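Long-range contact in arginyl-tRNA synthetase, putative (Plasmodium falciparum, PDB 5JLD), which probably joins L-arginine to its cognate tRNA at the expense of ATP, as a class I aminoacyl-tRNA synthetase: residues A[42-47]-A[95-100]. Numbering follows the deposited sequence. Where two conformers were deposited one is given.
Sequences FGHYQC and VKLSKD
The imidazole of His44 carries the Lys96 methylene CB over one face, a CH-pi contact 4.0 Å from the ring centroid, and has Leu97 CB in plane at its edge beside ND1. The His44 and Lys96 side chains cross at about a right angle. With CG anti to its carbonyl carbon (chi1 -63°), His44 lays the ring along the backbone of Lys96 and Leu97, where ND1 accepts the amide hydrogen of Leu97 N at 2.9 Å; the donor sits 35° out of the ring plane. The Tyr45 ring meets Leu97 CD1 obliquely through CE1, while its CB packs on Val95 CG2 at 3.7 Å; Tyr45 OH is hydrogen-bonded to Asp524 OD2. From CG outward Lys96 runs extended, passing Gly43 CA and bringing CE to 3.5 Å from Phe42 O. Backbone bonds complete the join. Val95 O accepts from both His44 N (2.8 Å) and Tyr45 N (3.0 Å), which approach from opposite faces of its carbonyl plane, and Val95 N returns a bond to Tyr45 O at 2.9 Å. Two residues thus face one: a classic beta bulge, where strand 45-47 starts beside strand 93-97 in the antiparallel sheet of the N-terminal domain. Leu517 of helix 510-520 touches both His44 and Leu97, so this end of the sheet abuts the region assigned to the DALR anticodon-binding family. As acceptor from Leu97 N, ND1 probably carries no proton, consistent with a neutral His44 protonated on NE2; a side-chain nitrogen thus takes the Leu97 amide next to the bulge.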
loop_
_atom_site.group_PDB
_atom_site.type_symbol
_atom_site.label_atom_id
_atom_site.label_comp_id
_atom_site.label_asym_id
_atom_site.label_seq_id
_atom_site.Cartn_x
_atom_site.Cartn_y
_atom_site.Cartn_z
ATOM N N PHE A 42 5.317 29.800 3.705
ATOM C CA PHE A 42 6.593 30.325 4.168
ATOM C C PHE A 42 7.810 29.562 3.645
ATOM O O PHE A 42 8.890 30.129 3.530
ATOM C CB PHE A 42 6.581 30.361 5.691
ATOM C CG PHE A 42 5.542 31.299 6.245
ATOM C CD1 PHE A 42 5.781 32.667 6.302
ATOM C CD2 PHE A 42 4.306 30.818 6.662
ATOM C CE1 PHE A 42 4.819 33.539 6.791
ATOM C CE2 PHE A 42 3.337 31.681 7.149
ATOM C CZ PHE A 42 3.598 33.050 7.217
ATOM N N GLY A 43 7.646 28.285 3.309
ATOM C CA GLY A 43 8.750 27.561 2.711
ATOM C C GLY A 43 8.334 26.268 2.041
ATOM O O GLY A 43 7.143 25.993 1.897
ATOM N N HIS A 44 9.329 25.483 1.636
ATOM C CA HIS A 44 9.091 24.182 1.025
ATOM C C HIS A 44 9.469 23.065 1.999
ATOM O O HIS A 44 8.647 22.198 2.328
ATOM C CB HIS A 44 9.870 24.055 -0.286
ATOM C CG HIS A 44 9.455 25.042 -1.333
ATOM N ND1 HIS A 44 10.179 25.265 -2.485
ATOM C CD2 HIS A 44 8.374 25.864 -1.407
ATOM C CE1 HIS A 44 9.568 26.171 -3.222
ATOM N NE2 HIS A 44 8.467 26.547 -2.592
ATOM N N TYR A 45 10.714 23.088 2.457
ATOM C CA TYR A 45 11.160 22.106 3.440
ATOM C C TYR A 45 11.660 22.834 4.679
ATOM O O TYR A 45 11.845 24.051 4.669
ATOM C CB TYR A 45 12.262 21.199 2.865
ATOM C CG TYR A 45 11.769 20.170 1.868
ATOM C CD1 TYR A 45 11.516 20.531 0.559
ATOM C CD2 TYR A 45 11.568 18.836 2.239
ATOM C CE1 TYR A 45 11.059 19.618 -0.365
ATOM C CE2 TYR A 45 11.120 17.891 1.309
ATOM C CZ TYR A 45 10.869 18.303 0.006
ATOM O OH TYR A 45 10.428 17.426 -0.944
ATOM N N GLN A 46 11.910 22.069 5.730
ATOM C CA GLN A 46 12.223 22.608 7.032
ATOM C C GLN A 46 13.027 21.616 7.869
ATOM O O GLN A 46 12.817 20.407 7.774
ATOM C CB GLN A 46 10.931 22.961 7.740
ATOM C CG GLN A 46 11.031 23.141 9.230
ATOM C CD GLN A 46 9.739 23.684 9.772
ATOM O OE1 GLN A 46 8.963 24.294 9.028
ATOM N NE2 GLN A 46 9.472 23.438 11.056
ATOM N N CYS A 47 13.949 22.127 8.677
ATOM C CA CYS A 47 14.757 21.297 9.555
ATOM C C CYS A 47 14.770 21.905 10.944
ATOM O O CYS A 47 15.007 23.104 11.107
ATOM C CB CYS A 47 16.178 21.146 9.017
ATOM S SG CYS A 47 17.320 20.396 10.211
ATOM N N VAL A 95 13.560 26.219 3.922
ATOM C CA VAL A 95 14.170 26.426 2.619
ATOM C C VAL A 95 13.115 26.359 1.529
ATOM O O VAL A 95 12.072 25.679 1.672
ATOM C CB VAL A 95 15.271 25.386 2.309
ATOM C CG1 VAL A 95 16.425 25.519 3.274
ATOM C CG2 VAL A 95 14.691 23.951 2.327
ATOM N N LYS A 96 13.404 27.087 0.453
ATOM C CA LYS A 96 12.631 27.053 -0.779
ATOM C C LYS A 96 13.546 26.595 -1.890
ATOM O O LYS A 96 14.672 27.083 -2.014
ATOM C CB LYS A 96 12.053 28.424 -1.140
ATOM C CG LYS A 96 10.911 28.908 -0.271
ATOM C CD LYS A 96 10.354 30.230 -0.814
ATOM C CE LYS A 96 9.283 30.807 0.097
ATOM N NZ LYS A 96 8.874 32.181 -0.305
ATOM N N LEU A 97 13.064 25.661 -2.704
ATOM C CA LEU A 97 13.814 25.240 -3.868
ATOM C C LEU A 97 13.753 26.335 -4.922
ATOM O O LEU A 97 12.714 26.959 -5.111
ATOM C CB LEU A 97 13.256 23.926 -4.412
ATOM C CG LEU A 97 13.258 22.826 -3.360
ATOM C CD1 LEU A 97 12.493 21.634 -3.863
ATOM C CD2 LEU A 97 14.704 22.460 -3.059
ATOM N N SER A 98 14.864 26.560 -5.607
ATOM C CA SER A 98 14.894 27.531 -6.697
ATOM C C SER A 98 14.044 27.095 -7.890
ATOM O O SER A 98 13.771 25.908 -8.099
ATOM C CB SER A 98 16.328 27.758 -7.167
ATOM O OG SER A 98 16.795 26.591 -7.835
ATOM N N LYS A 99 13.626 28.090 -8.654
ATOM C CA LYS A 99 12.913 27.924 -9.908
ATOM C C LYS A 99 13.722 27.048 -10.882
ATOM O O LYS A 99 13.179 26.174 -11.577
ATOM C CB LYS A 99 12.631 29.329 -10.487
ATOM C CG LYS A 99 12.277 29.416 -11.957
ATOM C CD LYS A 99 12.182 30.888 -12.392
ATOM C CE LYS A 99 11.703 31.012 -13.831
ATOM N NZ LYS A 99 12.656 30.398 -14.800
ATOM N N ASP A 100 15.036 27.256 -10.909
ATOM C CA ASP A 100 15.872 26.519 -11.847
ATOM C C ASP A 100 16.046 25.060 -11.434
ATOM O O ASP A 100 15.996 24.167 -12.285
ATOM C CB ASP A 100 17.240 27.176 -12.011
ATOM C CG ASP A 100 18.078 26.489 -13.078
ATOM O OD1 ASP A 100 17.785 26.674 -14.282
ATOM O OD2 ASP A 100 19.018 25.751 -12.715
#